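Local coordinates for protein putative 2,5-diketo-D-gluconic acid reductase B (Sinorhizobium meliloti, PDB 3UP8) that probably reduces small carbonyl compounds such as methylglyoxal with NADPH, as an aldo/keto reductase built on an eight-stranded TIM barrel, at residues Thr66-Gly71 against Val98-His103; Pro130-Asp133 against Glu138-Gly141; His184-Gln189 against Pro215-Leu220; Leu239-Asp244 against Glu271-Val276. All blocks are in the same frame, centred on the assembly; numbering follows the deposited sequence.

Interaction 1. Residues Thr66-Gly71 against Val98-His103. With ACT (acetate ion), chain C.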
loop_
_atom_site.group_PDB
_atom_site.type_symbol
_atom_site.label_atom_id
_atom_site.label_comp_id
_atom_site.label_asym_id
_atom_site.label_seq_id
_atom_site.Cartn_x
_atom_site.Cartn_y
_atom_site.Cartn_z
ATOM N N THR A 66 -3.327 -7.059 1.538
ATOM C CA THR A 66 -4.448 -7.746 0.886
ATOM C C THR A 66 -5.752 -6.941 1.087
ATOM O O THR A 66 -5.704 -5.794 1.554
ATOM C CB THR A 66 -4.536 -9.230 1.367
ATOM O OG1 THR A 66 -5.502 -9.956 0.594
ATOM C CG2 THR A 66 -4.871 -9.309 2.868
ATOM N N ALA A 67 -6.892 -7.508 0.685
ATOM C CA ALA A 67 -8.186 -6.821 0.744
ATOM C C ALA A 67 -9.287 -7.857 0.702
ATOM O O ALA A 67 -9.105 -8.921 0.128
ATOM C CB ALA A 67 -8.347 -5.863 -0.431
ATOM N N GLN A 68 -10.431 -7.542 1.286
ATOM C CA GLN A 68 -11.590 -8.428 1.199
ATOM C C GLN A 68 -11.944 -8.744 -0.254
ATOM O O GLN A 68 -12.150 -9.911 -0.602
ATOM C CB GLN A 68 -12.786 -7.811 1.924
ATOM C CG GLN A 68 -12.630 -7.840 3.426
ATOM C CD GLN A 68 -13.668 -7.003 4.176
ATOM O OE1 GLN A 68 -14.509 -6.327 3.581
ATOM N NE2 GLN A 68 -13.617 -7.081 5.494
ATOM N N ILE A 69 -11.946 -7.719 -1.106
ATOM C CA ILE A 69 -12.387 -7.867 -2.506
ATOM C C ILE A 69 -11.433 -8.653 -3.390
ATOM O O ILE A 69 -11.866 -9.182 -4.414
ATOM C CB ILE A 69 -12.714 -6.507 -3.184
ATOM C CG1 ILE A 69 -13.562 -6.707 -4.450
ATOM C CG2 ILE A 69 -11.436 -5.726 -3.519
ATOM C CD1 ILE A 69 -14.929 -7.347 -4.207
ATOM N N TYR A 70 -10.148 -8.721 -3.032
ATOM C CA TYR A 70 -9.192 -9.484 -3.861
ATOM C C TYR A 70 -9.498 -10.968 -3.851
ATOM O O TYR A 70 -9.126 -11.663 -4.774
ATOM C CB TYR A 70 -7.722 -9.320 -3.433
ATOM C CG TYR A 70 -7.210 -7.916 -3.310
ATOM C CD1 TYR A 70 -7.795 -6.852 -4.004
ATOM C CD2 TYR A 70 -6.096 -7.658 -2.518
ATOM C CE1 TYR A 70 -7.292 -5.553 -3.874
ATOM C CE2 TYR A 70 -5.594 -6.372 -2.382
ATOM C CZ TYR A 70 -6.199 -5.327 -3.046
ATOM O OH TYR A 70 -5.665 -4.058 -2.881
ATOM N N GLY A 71 -10.162 -11.457 -2.809
ATOM C CA GLY A 71 -10.515 -12.873 -2.737
ATOM C C GLY A 71 -9.351 -13.804 -2.428
ATOM O O GLY A 71 -9.446 -15.007 -2.632
ATOM N N VAL A 98 -16.475 -1.955 0.001
ATOM C CA VAL A 98 -17.557 -0.978 0.130
ATOM C C VAL A 98 -18.931 -1.623 0.411
ATOM O O VAL A 98 -19.785 -0.979 0.990
ATOM C CB VAL A 98 -17.647 -0.044 -1.108
ATOM C CG1 VAL A 98 -16.307 0.699 -1.347
ATOM C CG2 VAL A 98 -18.059 -0.808 -2.365
ATOM N N ASP A 99 -19.143 -2.881 0.008
ATOM C CA ASP A 99 -20.435 -3.554 0.276
ATOM C C ASP A 99 -20.613 -3.814 1.771
ATOM O O ASP A 99 -21.713 -4.106 2.246
ATOM C CB ASP A 99 -20.530 -4.892 -0.477
ATOM C CG ASP A 99 -20.683 -4.719 -1.991
ATOM O OD1 ASP A 99 -20.978 -3.599 -2.472
ATOM O OD2 ASP A 99 -20.514 -5.730 -2.701
ATOM N N ASN A 100 -19.515 -3.731 2.510
ATOM C CA ASN A 100 -19.524 -4.019 3.929
ATOM C C ASN A 100 -19.474 -2.771 4.812
ATOM O O ASN A 100 -19.139 -2.858 5.993
ATOM C CB ASN A 100 -18.359 -4.952 4.274
ATOM C CG ASN A 100 -18.440 -6.288 3.551
ATOM O OD1 ASN A 100 -19.526 -6.807 3.292
ATOM N ND2 ASN A 100 -17.283 -6.852 3.223
ATOM N N TYR A 101 -19.811 -1.617 4.252
ATOM C CA TYR A 101 -19.651 -0.354 4.975
ATOM C C TYR A 101 -20.647 -0.045 6.096
ATOM O O TYR A 101 -20.287 0.622 7.050
ATOM C CB TYR A 101 -19.590 0.811 3.992
ATOM C CG TYR A 101 -18.211 1.038 3.401
ATOM C CD1 TYR A 101 -18.019 2.027 2.447
ATOM C CD2 TYR A 101 -17.103 0.272 3.793
ATOM C CE1 TYR A 101 -16.767 2.283 1.901
ATOM C CE2 TYR A 101 -15.827 0.515 3.240
ATOM C CZ TYR A 101 -15.680 1.523 2.290
ATOM O OH TYR A 101 -14.460 1.818 1.723
ATOM N N ARG A 102 -21.886 -0.520 5.996
ATOM C CA ARG A 102 -22.831 -0.304 7.096
ATOM C C ARG A 102 -22.315 -0.984 8.365
ATOM O O ARG A 102 -21.719 -2.065 8.297
ATOM C CB ARG A 102 -24.226 -0.809 6.728
ATOM C CG ARG A 102 -24.825 -0.076 5.526
ATOM C CD ARG A 102 -26.321 -0.323 5.373
ATOM N NE ARG A 102 -27.008 -0.348 6.669
ATOM C CZ ARG A 102 -28.305 -0.601 6.834
ATOM N NH1 ARG A 102 -29.086 -0.841 5.784
ATOM N NH2 ARG A 102 -28.825 -0.620 8.054
ATOM N N HIS A 103 -22.535 -0.351 9.512
ATOM C CA HIS A 103 -21.932 -0.800 10.782
ATOM C C HIS A 103 -21.915 -2.322 11.003
ATOM O O HIS A 103 -20.848 -2.908 11.208
ATOM C CB HIS A 103 -22.590 -0.133 12.003
ATOM C CG HIS A 103 -22.069 -0.658 13.302
ATOM N ND1 HIS A 103 -22.705 -1.651 14.012
ATOM C CD2 HIS A 103 -20.923 -0.392 13.972
ATOM C CE1 HIS A 103 -22.005 -1.933 15.098
ATOM N NE2 HIS A 103 -20.918 -1.181 15.099
HETATM C C ACT C . -6.601 -1.851 -5.350
HETATM O O ACT C . -5.587 -2.134 -4.674
HETATM O OXT ACT C . -7.634 -2.454 -5.034
HETATM C CH3 ACT C . -6.599 -0.856 -6.467
#

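Interaction 2. Residues Pro130-Asp133 against Glu138-Gly141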
loop_
_atom_site.group_PDB
_atom_site.type_symbol
_atom_site.label_atom_id
_atom_site.label_comp_id
_atom_site.label_asym_id
_atom_site.label_seq_id
_atom_site.Cartn_x
_atom_site.Cartn_y
_atom_site.Cartn_z
ATOM N N PRO A 130 -13.551 5.600 -1.140
ATOM C CA PRO A 130 -14.385 6.628 -0.476
ATOM C C PRO A 130 -15.856 6.653 -0.899
ATOM O O PRO A 130 -16.717 7.027 -0.088
ATOM C CB PRO A 130 -13.714 7.940 -0.888
ATOM C CG PRO A 130 -13.124 7.634 -2.225
ATOM C CD PRO A 130 -12.616 6.205 -2.107
ATOM N N GLY A 131 -16.133 6.260 -2.146
ATOM C CA GLY A 131 -17.492 6.283 -2.708
ATOM C C GLY A 131 -18.445 5.275 -2.101
ATOM O O GLY A 131 -18.242 4.062 -2.203
ATOM N N SER A 132 -19.486 5.798 -1.455
ATOM C CA SER A 132 -20.451 4.997 -0.704
ATOM C C SER A 132 -21.611 5.895 -0.270
ATOM O O SER A 132 -21.412 7.090 -0.011
ATOM C CB SER A 132 -19.788 4.417 0.550
ATOM O OG SER A 132 -20.721 3.687 1.340
ATOM N N ASP A 133 -22.805 5.317 -0.182
ATOM C CA ASP A 133 -23.969 5.967 0.443
ATOM C C ASP A 133 -23.871 5.989 1.969
ATOM O O ASP A 133 -24.598 6.734 2.626
ATOM C CB ASP A 133 -25.270 5.226 0.065
ATOM C CG ASP A 133 -25.696 5.468 -1.375
ATOM O OD1 ASP A 133 -25.124 6.355 -2.053
ATOM O OD2 ASP A 133 -26.634 4.772 -1.830
ATOM N N GLU A 138 -19.938 7.026 10.006
ATOM C CA GLU A 138 -20.322 5.651 10.335
ATOM C C GLU A 138 -19.171 4.677 10.014
ATOM O O GLU A 138 -18.888 3.779 10.789
ATOM C CB GLU A 138 -21.594 5.226 9.593
ATOM C CG GLU A 138 -22.100 3.834 9.990
ATOM C CD GLU A 138 -23.433 3.452 9.332
ATOM O OE1 GLU A 138 -24.209 4.357 8.943
ATOM O OE2 GLU A 138 -23.700 2.231 9.188
ATOM N N ARG A 139 -18.506 4.870 8.877
ATOM C CA ARG A 139 -17.378 4.000 8.488
ATOM C C ARG A 139 -16.198 4.241 9.407
ATOM O O ARG A 139 -15.555 3.307 9.862
ATOM C CB ARG A 139 -16.964 4.257 7.043
ATOM C CG ARG A 139 -18.069 3.993 6.053
ATOM C CD ARG A 139 -17.641 4.439 4.667
ATOM N NE ARG A 139 -18.250 5.703 4.281
ATOM C CZ ARG A 139 -17.883 6.422 3.227
ATOM N NH1 ARG A 139 -16.880 6.022 2.450
ATOM N NH2 ARG A 139 -18.511 7.558 2.963
ATOM N N ILE A 140 -15.927 5.511 9.686
ATOM C CA ILE A 140 -14.804 5.878 10.540
ATOM C C ILE A 140 -15.090 5.379 11.953
ATOM O O ILE A 140 -14.180 4.888 12.637
ATOM C CB ILE A 140 -14.556 7.422 10.527
ATOM C CG1 ILE A 140 -14.084 7.917 9.145
ATOM C CG2 ILE A 140 -13.594 7.834 11.619
ATOM C CD1 ILE A 140 -12.700 7.422 8.684
ATOM N N GLY A 141 -16.353 5.491 12.383
ATOM C CA GLY A 141 -16.762 4.955 13.688
ATOM C C GLY A 141 -16.484 3.457 13.820
ATOM O O GLY A 141 -16.006 2.985 14.864
#

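Interaction 3. Residues His184-Gln189 against Pro215-Leu220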
loop_
_atom_site.group_PDB
_atom_site.type_symbol
_atom_site.label_atom_id
_atom_site.label_comp_id
_atom_site.label_asym_id
_atom_site.label_seq_id
_atom_site.Cartn_x
_atom_site.Cartn_y
_atom_site.Cartn_z
ATOM N N HIS A 184 2.774 6.310 -9.282
ATOM C CA HIS A 184 3.830 5.857 -10.184
ATOM C C HIS A 184 4.268 7.109 -10.949
ATOM O O HIS A 184 3.636 8.158 -10.820
ATOM C CB HIS A 184 3.307 4.775 -11.136
ATOM C CG HIS A 184 2.004 5.121 -11.789
ATOM N ND1 HIS A 184 1.896 6.051 -12.805
ATOM C CD2 HIS A 184 0.750 4.650 -11.578
ATOM C CE1 HIS A 184 0.631 6.154 -13.172
ATOM N NE2 HIS A 184 -0.086 5.312 -12.446
ATOM N N PRO A 185 5.353 7.018 -11.737
ATOM C CA PRO A 185 5.869 8.246 -12.369
ATOM C C PRO A 185 4.866 9.015 -13.257
ATOM O O PRO A 185 5.002 10.235 -13.420
ATOM C CB PRO A 185 7.045 7.729 -13.197
ATOM C CG PRO A 185 7.521 6.509 -12.427
ATOM C CD PRO A 185 6.249 5.864 -11.948
ATOM N N TYR A 186 3.860 8.323 -13.798
ATOM C CA TYR A 186 2.899 8.960 -14.722
ATOM C C TYR A 186 1.701 9.640 -14.053
ATOM O O TYR A 186 0.907 10.316 -14.722
ATOM C CB TYR A 186 2.474 7.961 -15.808
ATOM C CG TYR A 186 3.684 7.269 -16.383
ATOM C CD1 TYR A 186 4.566 7.945 -17.239
ATOM C CD2 TYR A 186 3.977 5.953 -16.034
ATOM C CE1 TYR A 186 5.711 7.302 -17.739
ATOM C CE2 TYR A 186 5.095 5.317 -16.509
ATOM C CZ TYR A 186 5.957 5.983 -17.361
ATOM O OH TYR A 186 7.046 5.298 -17.813
ATOM N N LEU A 187 1.573 9.473 -12.735
ATOM C CA LEU A 187 0.476 10.113 -12.004
ATOM C C LEU A 187 1.009 11.012 -10.902
ATOM O O LEU A 187 1.556 10.527 -9.914
ATOM C CB LEU A 187 -0.490 9.069 -11.432
ATOM C CG LEU A 187 -1.684 9.610 -10.632
ATOM C CD1 LEU A 187 -2.561 10.545 -11.496
ATOM C CD2 LEU A 187 -2.501 8.430 -10.107
ATOM N N ASP A 188 0.829 12.320 -11.080
ATOM C CA ASP A 188 1.226 13.315 -10.078
ATOM C C ASP A 188 0.403 13.169 -8.789
ATOM O O ASP A 188 -0.829 13.073 -8.841
ATOM C CB ASP A 188 1.048 14.733 -10.628
ATOM C CG ASP A 188 1.397 15.806 -9.602
ATOM O OD1 ASP A 188 2.419 15.672 -8.893
ATOM O OD2 ASP A 188 0.641 16.788 -9.496
ATOM N N GLN A 189 1.087 13.148 -7.649
ATOM C CA GLN A 189 0.398 13.106 -6.352
ATOM C C GLN A 189 0.843 14.221 -5.414
ATOM O O GLN A 189 0.815 14.069 -4.185
ATOM C CB GLN A 189 0.543 11.719 -5.685
ATOM C CG GLN A 189 -0.222 10.609 -6.404
ATOM C CD GLN A 189 -1.730 10.649 -6.182
ATOM O OE1 GLN A 189 -2.302 11.677 -5.794
ATOM N NE2 GLN A 189 -2.383 9.516 -6.420
ATOM N N PRO A 215 8.607 -0.572 -17.285
ATOM C CA PRO A 215 9.726 -1.287 -17.943
ATOM C C PRO A 215 10.011 -0.859 -19.394
ATOM O O PRO A 215 11.114 -1.096 -19.903
ATOM C CB PRO A 215 9.287 -2.759 -17.906
ATOM C CG PRO A 215 8.218 -2.824 -16.848
ATOM C CD PRO A 215 7.532 -1.495 -16.888
ATOM N N ALA A 216 9.038 -0.228 -20.046
ATOM C CA ALA A 216 9.189 0.217 -21.437
ATOM C C ALA A 216 9.697 1.649 -21.552
ATOM O O ALA A 216 9.983 2.118 -22.647
ATOM C CB ALA A 216 7.862 0.062 -22.193
ATOM N N ASP A 217 9.812 2.344 -20.425
ATOM C CA ASP A 217 10.176 3.749 -20.452
ATOM C C ASP A 217 11.673 3.922 -20.713
ATOM O O ASP A 217 12.499 3.347 -19.996
ATOM C CB ASP A 217 9.764 4.449 -19.157
ATOM C CG ASP A 217 9.826 5.960 -19.267
ATOM O OD1 ASP A 217 10.945 6.507 -19.292
ATOM O OD2 ASP A 217 8.761 6.612 -19.311
ATOM N N PRO A 218 12.022 4.710 -21.748
ATOM C CA PRO A 218 13.430 4.928 -22.115
ATOM C C PRO A 218 14.204 5.738 -21.075
ATOM O O PRO A 218 15.367 5.423 -20.804
ATOM C CB PRO A 218 13.340 5.702 -23.438
ATOM C CG PRO A 218 11.985 6.353 -23.415
ATOM C CD PRO A 218 11.095 5.399 -22.667
ATOM N N LEU A 219 13.580 6.768 -20.500
ATOM C CA LEU A 219 14.246 7.538 -19.455
ATOM C C LEU A 219 14.566 6.656 -18.239
ATOM O O LEU A 219 15.675 6.722 -17.690
ATOM C CB LEU A 219 13.443 8.780 -19.054
ATOM C CG LEU A 219 13.976 9.590 -17.856
ATOM C CD1 LEU A 219 15.262 10.353 -18.185
ATOM C CD2 LEU A 219 12.917 10.552 -17.329
ATOM N N LEU A 220 13.606 5.825 -17.837
ATOM C CA LEU A 220 13.788 4.939 -16.678
ATOM C C LEU A 220 14.807 3.833 -16.933
ATOM O O LEU A 220 15.530 3.428 -16.026
ATOM C CB LEU A 220 12.453 4.344 -16.212
ATOM C CG LEU A 220 11.344 5.340 -15.852
ATOM C CD1 LEU A 220 10.096 4.609 -15.348
ATOM C CD2 LEU A 220 11.815 6.386 -14.848
#

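Interaction 4. Residues Leu239-Asp244 against Glu271-Val276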
loop_
_atom_site.group_PDB
_atom_site.type_symbol
_atom_site.label_atom_id
_atom_site.label_comp_id
_atom_site.label_asym_id
_atom_site.label_seq_id
_atom_site.Cartn_x
_atom_site.Cartn_y
_atom_site.Cartn_z
ATOM N N LEU A 239 9.892 6.024 -5.696
ATOM C CA LEU A 239 8.832 6.054 -4.681
ATOM C C LEU A 239 9.397 5.997 -3.261
ATOM O O LEU A 239 9.138 6.866 -2.432
ATOM C CB LEU A 239 7.853 4.894 -4.927
ATOM C CG LEU A 239 7.082 5.008 -6.254
ATOM C CD1 LEU A 239 6.425 3.685 -6.619
ATOM C CD2 LEU A 239 6.039 6.109 -6.167
ATOM N N VAL A 240 10.215 4.979 -3.011
ATOM C CA VAL A 240 10.666 4.640 -1.673
ATOM C C VAL A 240 11.651 5.687 -1.138
ATOM O O VAL A 240 11.790 5.864 0.075
ATOM C CB VAL A 240 11.194 3.181 -1.678
ATOM C CG1 VAL A 240 12.729 3.100 -1.651
ATOM C CG2 VAL A 240 10.540 2.379 -0.588
ATOM N N GLN A 241 12.294 6.410 -2.058
ATOM C CA GLN A 241 13.202 7.505 -1.707
ATOM C C GLN A 241 12.456 8.782 -1.305
ATOM O O GLN A 241 13.033 9.673 -0.685
ATOM C CB GLN A 241 14.164 7.795 -2.877
ATOM C CG GLN A 241 15.328 8.736 -2.543
ATOM C CD GLN A 241 16.447 8.656 -3.577
ATOM O OE1 GLN A 241 16.877 7.566 -3.974
ATOM N NE2 GLN A 241 16.925 9.807 -4.006
ATOM N N GLN A 242 11.177 8.884 -1.652
ATOM C CA GLN A 242 10.381 10.036 -1.222
ATOM C C GLN A 242 9.981 9.909 0.244
ATOM O O GLN A 242 9.590 8.812 0.695
ATOM C CB GLN A 242 9.124 10.155 -2.054
ATOM C CG GLN A 242 9.338 10.717 -3.424
ATOM C CD GLN A 242 8.079 10.677 -4.245
ATOM O OE1 GLN A 242 7.110 11.378 -3.956
ATOM N NE2 GLN A 242 8.094 9.878 -5.299
ATOM N N GLN A 243 10.069 11.024 0.972
ATOM C CA GLN A 243 9.637 11.075 2.370
ATOM C C GLN A 243 8.186 10.628 2.477
ATOM O O GLN A 243 7.340 11.074 1.702
ATOM C CB GLN A 243 9.764 12.486 2.954
ATOM C CG GLN A 243 11.195 13.042 3.025
ATOM C CD GLN A 243 12.165 12.094 3.715
ATOM O OE1 GLN A 243 11.984 11.738 4.879
ATOM N NE2 GLN A 243 13.205 11.686 2.997
ATOM N N ASP A 244 7.917 9.752 3.443
ATOM C CA ASP A 244 6.546 9.352 3.802
ATOM C C ASP A 244 5.846 8.457 2.786
ATOM O O ASP A 244 4.616 8.349 2.816
ATOM C CB ASP A 244 5.656 10.577 4.076
ATOM C CG ASP A 244 6.307 11.575 5.025
ATOM O OD1 ASP A 244 6.514 11.240 6.208
ATOM O OD2 ASP A 244 6.616 12.698 4.567
ATOM N N GLU A 271 18.825 15.121 -9.488
ATOM C CA GLU A 271 18.467 15.391 -10.876
ATOM C C GLU A 271 17.660 14.225 -11.434
ATOM O O GLU A 271 16.701 14.428 -12.177
ATOM C CB GLU A 271 19.730 15.615 -11.720
ATOM C CG GLU A 271 20.692 16.659 -11.148
ATOM C CD GLU A 271 22.163 16.256 -11.288
ATOM O OE1 GLU A 271 22.473 15.041 -11.194
ATOM O OE2 GLU A 271 23.009 17.158 -11.484
ATOM N N GLU A 272 18.048 13.008 -11.062
ATOM C CA GLU A 272 17.299 11.819 -11.451
ATOM C C GLU A 272 15.878 11.817 -10.873
ATOM O O GLU A 272 14.940 11.408 -11.557
ATOM C CB GLU A 272 18.072 10.542 -11.114
ATOM C CG GLU A 272 19.321 10.372 -11.994
ATOM C CD GLU A 272 20.231 9.211 -11.601
ATOM O OE1 GLU A 272 20.183 8.732 -10.434
ATOM O OE2 GLU A 272 21.012 8.777 -12.484
HETATM N N MSE A 273 15.727 12.309 -9.642
HETATM C CA MSE A 273 14.420 12.428 -8.980
HETATM C C MSE A 273 13.506 13.442 -9.680
HETATM O O MSE A 273 12.331 13.158 -9.931
HETATM C CB MSE A 273 14.584 12.810 -7.499
HETATM C CG MSE A 273 15.247 11.736 -6.624
HETATM SE SE MSE A 273 14.159 10.126 -6.307
HETATM C CE MSE A 273 12.775 11.052 -5.286
ATOM N N ALA A 274 14.047 14.623 -9.986
ATOM C CA ALA A 274 13.313 15.663 -10.717
ATOM C C ALA A 274 12.865 15.193 -12.105
ATOM O O ALA A 274 11.746 15.486 -12.523
ATOM C CB ALA A 274 14.162 16.946 -10.836
ATOM N N ALA A 275 13.736 14.458 -12.798
ATOM C CA ALA A 275 13.463 13.950 -14.149
ATOM C C ALA A 275 12.340 12.914 -14.167
ATOM O O ALA A 275 11.481 12.932 -15.061
ATOM C CB ALA A 275 14.718 13.359 -14.759
ATOM N N VAL A 276 12.355 12.003 -13.194
ATOM C CA VAL A 276 11.277 11.011 -13.081
ATOM C C VAL A 276 9.958 11.716 -12.783
ATOM O O VAL A 276 8.917 11.339 -13.321
ATOM C CB VAL A 276 11.589 9.909 -12.056
ATOM C CG1 VAL A 276 10.391 8.992 -11.876
ATOM C CG2 VAL A 276 12.762 9.086 -12.530
#

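Interaction 1. Residues Thr66-Gly71 against Val98-His103
Gln68 and Asn100 reach for each other from two neighbouring beta-alpha loops whose backbones stay well apart, their CA atoms 9.5 Å from one another at the nearest point. Gln68 opens a type I turn that runs to Gly71, while Asn100 follows a short 3-10 segment. The two side chains approach from opposite directions and meet through their amides, Asn100 ND2 giving a hydrogen bond to Gln68 OE1 of 2.8 Å with an N-H...O angle of 153°. The acceptor lies almost exactly in the amide plane of Asn100, but the donor stands well above the carbonyl plane of Gln68, and the two amides are turned 70° against each other. With CG beside the backbone N (chi1 -72°) and the chain extended beyond it, Gln68 carries its amide clear of its own turn. That amide is held at both ends: OE1 also takes the backbone N-H of Trp97, and NE2 is bonded to the hydroxyls of Ser109 and Ser113.

The same turn carries Tyr70, the probable proton donor. Ala67 CB sits over the centre of one face of its ring, and Tyr70 OH gives a 2.6 Å hydrogen bond to acetate O, with acetate OXT at the ring edge. The acetate, probably from the crystallisation liquor, also bonds His128 NE2, and Lys95 NZ bonds Tyr70 OH; this is the catalytic pocket expected of an aldo/keto reductase. The loop 66-71 follows strand 63-65 and leads into helix 73-83; 98-103 follows the adjacent strand 91-96 and leads into helix 103-117, whose serines back the glutamine.

Interaction 2. Residues Pro130-Asp133 against Glu138-Gly141
Arg139 reaches out from its helix and presses its guanidinium group against the loop at Pro130 and Ser132. The tight end is the buried bond from Arg139 NH1 to Pro130 O, 2.7 Å long with an N-H...O angle of 152°. The donor stands above the carbonyl plane and not on a lone pair, and the oxygen is tilted 18° from the guanidinium plane. A bend at chi3 (-103°) swings the end of the arginine across to this carbonyl. Arg139 NH2 adds a weak hydrogen bond to Val134 O, so the same group holds the loop at two backbone oxygens.

This loop joins strand 122-127 to helix 136-148, so the contact lies within a single beta-alpha unit of the TIM barrel: the helix reaches back to the connection that leads into it. The predicted substrate-binding His128 lies just upstream, its side chain about 7 Å from that of Pro130.

Toward the outside the fit slackens. Ser132, partly exposed, offers only a methylene, with CB 3.8 Å from Arg139 CZ and lying over the centre of one guanidinium face. Its hydroxyl, anti to the backbone N, is engaged with Val134 N rather than with the arginine. Pro130, by contrast, is buried; its CB points away from the helix, and its side chain packs against Gln164 of helix 162-171 and against Pro294 in the C-terminal region.

Interaction 3. Residues His184-Gln189 against Pro215-Leu220
Asp217 meets Tyr186 through a short, buried hydrogen bond, Tyr186 OH giving its proton to Asp217 OD2 at 2.6 Å. The oxygen is approached on its anti side, 33° out of the carboxylate plane, and lies in the plane of the tyrosine ring at its edge; ring and carboxylate are turned 36° to each other. A chi1 of -167° sets the aspartate's CG opposite the backbone N and beside the carbonyl carbon, which carries the carboxylate out to the hydroxyl. Sitting at the N-cap of helix 218-227, Asp217 also accepts the backbone N-H of Leu220 at OD1, 3.1 Å from Leu220 N, so each carboxylate oxygen has a separate task. Replacing Asp217 by an alanine is likely to leave the buried tyrosine hydroxyl without this acceptor and Leu220 N without its capping partner.

In the aldo/keto reductase barrel, helix 218-227 is an addition to the eight regular helices, inserted between strand 202-206 and helix 231-240, and this contact ties its start to the loop that follows strand 176-182.

Pro218 starts the helix, and Leu220, in its first turn, points back at the loop. Its CD1 lies 4.3 Å from Pro185 CG and 4.0 Å from Tyr186 OH, an apolar flank beside the polar bond. Pro185 and Tyr186 form the middle of a type I turn, closed by Leu187 N on His184 O. Lys213 makes a cation-pi contact with the Tyr186 ring, while Val276 of helix 270-277 packs on both Pro185 and Leu220.

Interaction 4. Residues Leu239-Asp244 against Glu271-Val276
Met273, present as the selenomethionine label, lays its side chain across the two glutamines Gln241 and Gln242 and touches each with a different atom. Toward Gln241 it offers selenium: SE is 3.6 Å from Gln241 NE2 and 3.9 Å from Gln241 CD, so the amide end of the glutamine rests on it. Toward Gln242 it offers the terminal methyl, with CE 3.9 Å from Gln242 CG. In both pairs the chains cross obliquely. Bends at chi2 and chi3 (-70° and -65°) curl the methionine so that SE and CE can serve two neighbouring residues at once, and the contact across the segments is van der Waals.

The amides themselves are committed to other partners. Gln241, whose chi1 of -169° carries its extended chain out towards Met273, hydrogen-bonds Leu268 O through NE2 and Arg237 through OE1. Gln242 bonds the Tyr183 hydroxyl with OE1 and Trp238 O with NE2.

In the aldo/keto reductase fold helix 231-240 is the barrel helix leading to the last strand, 245-249, and helix 270-277 is an extra helix outside the regular eight; the contact fastens that extra helix to the turn where the barrel helix gives way to the strand. A valine in place of Gln241 would probably leave Leu268 O without this donor and open a gap beside the selenium.

Met273 also touches Trp238 and Leu268, while Glu272, on another side of the helix, makes a salt bridge to Arg226 of helix 218-227.

How the interactions relate
From the N terminus the four contacts follow one another in series, each closing before the next opens, with none nested or crossed. Interaction 1 closes a loop of 26 residues between two adjacent beta-alpha connections, and interaction 2 a short one of four inside the beta-alpha unit that follows directly. They touch: Tyr101 CD1 packs 3.3 Å from Arg139 CD, and His103 N probably hydrogen-bonds Glu138 OE2. Interactions 3 and 4 close loops of 25 and 26 residues. Leu219 CD2, 3.6 Å from Ala275 O, joins their extra helices 218-227 and 270-277. Interaction 1 lies across the chain's centre from both, about 30 Å from interaction 3 and about 32 Å from interaction 4, between centres.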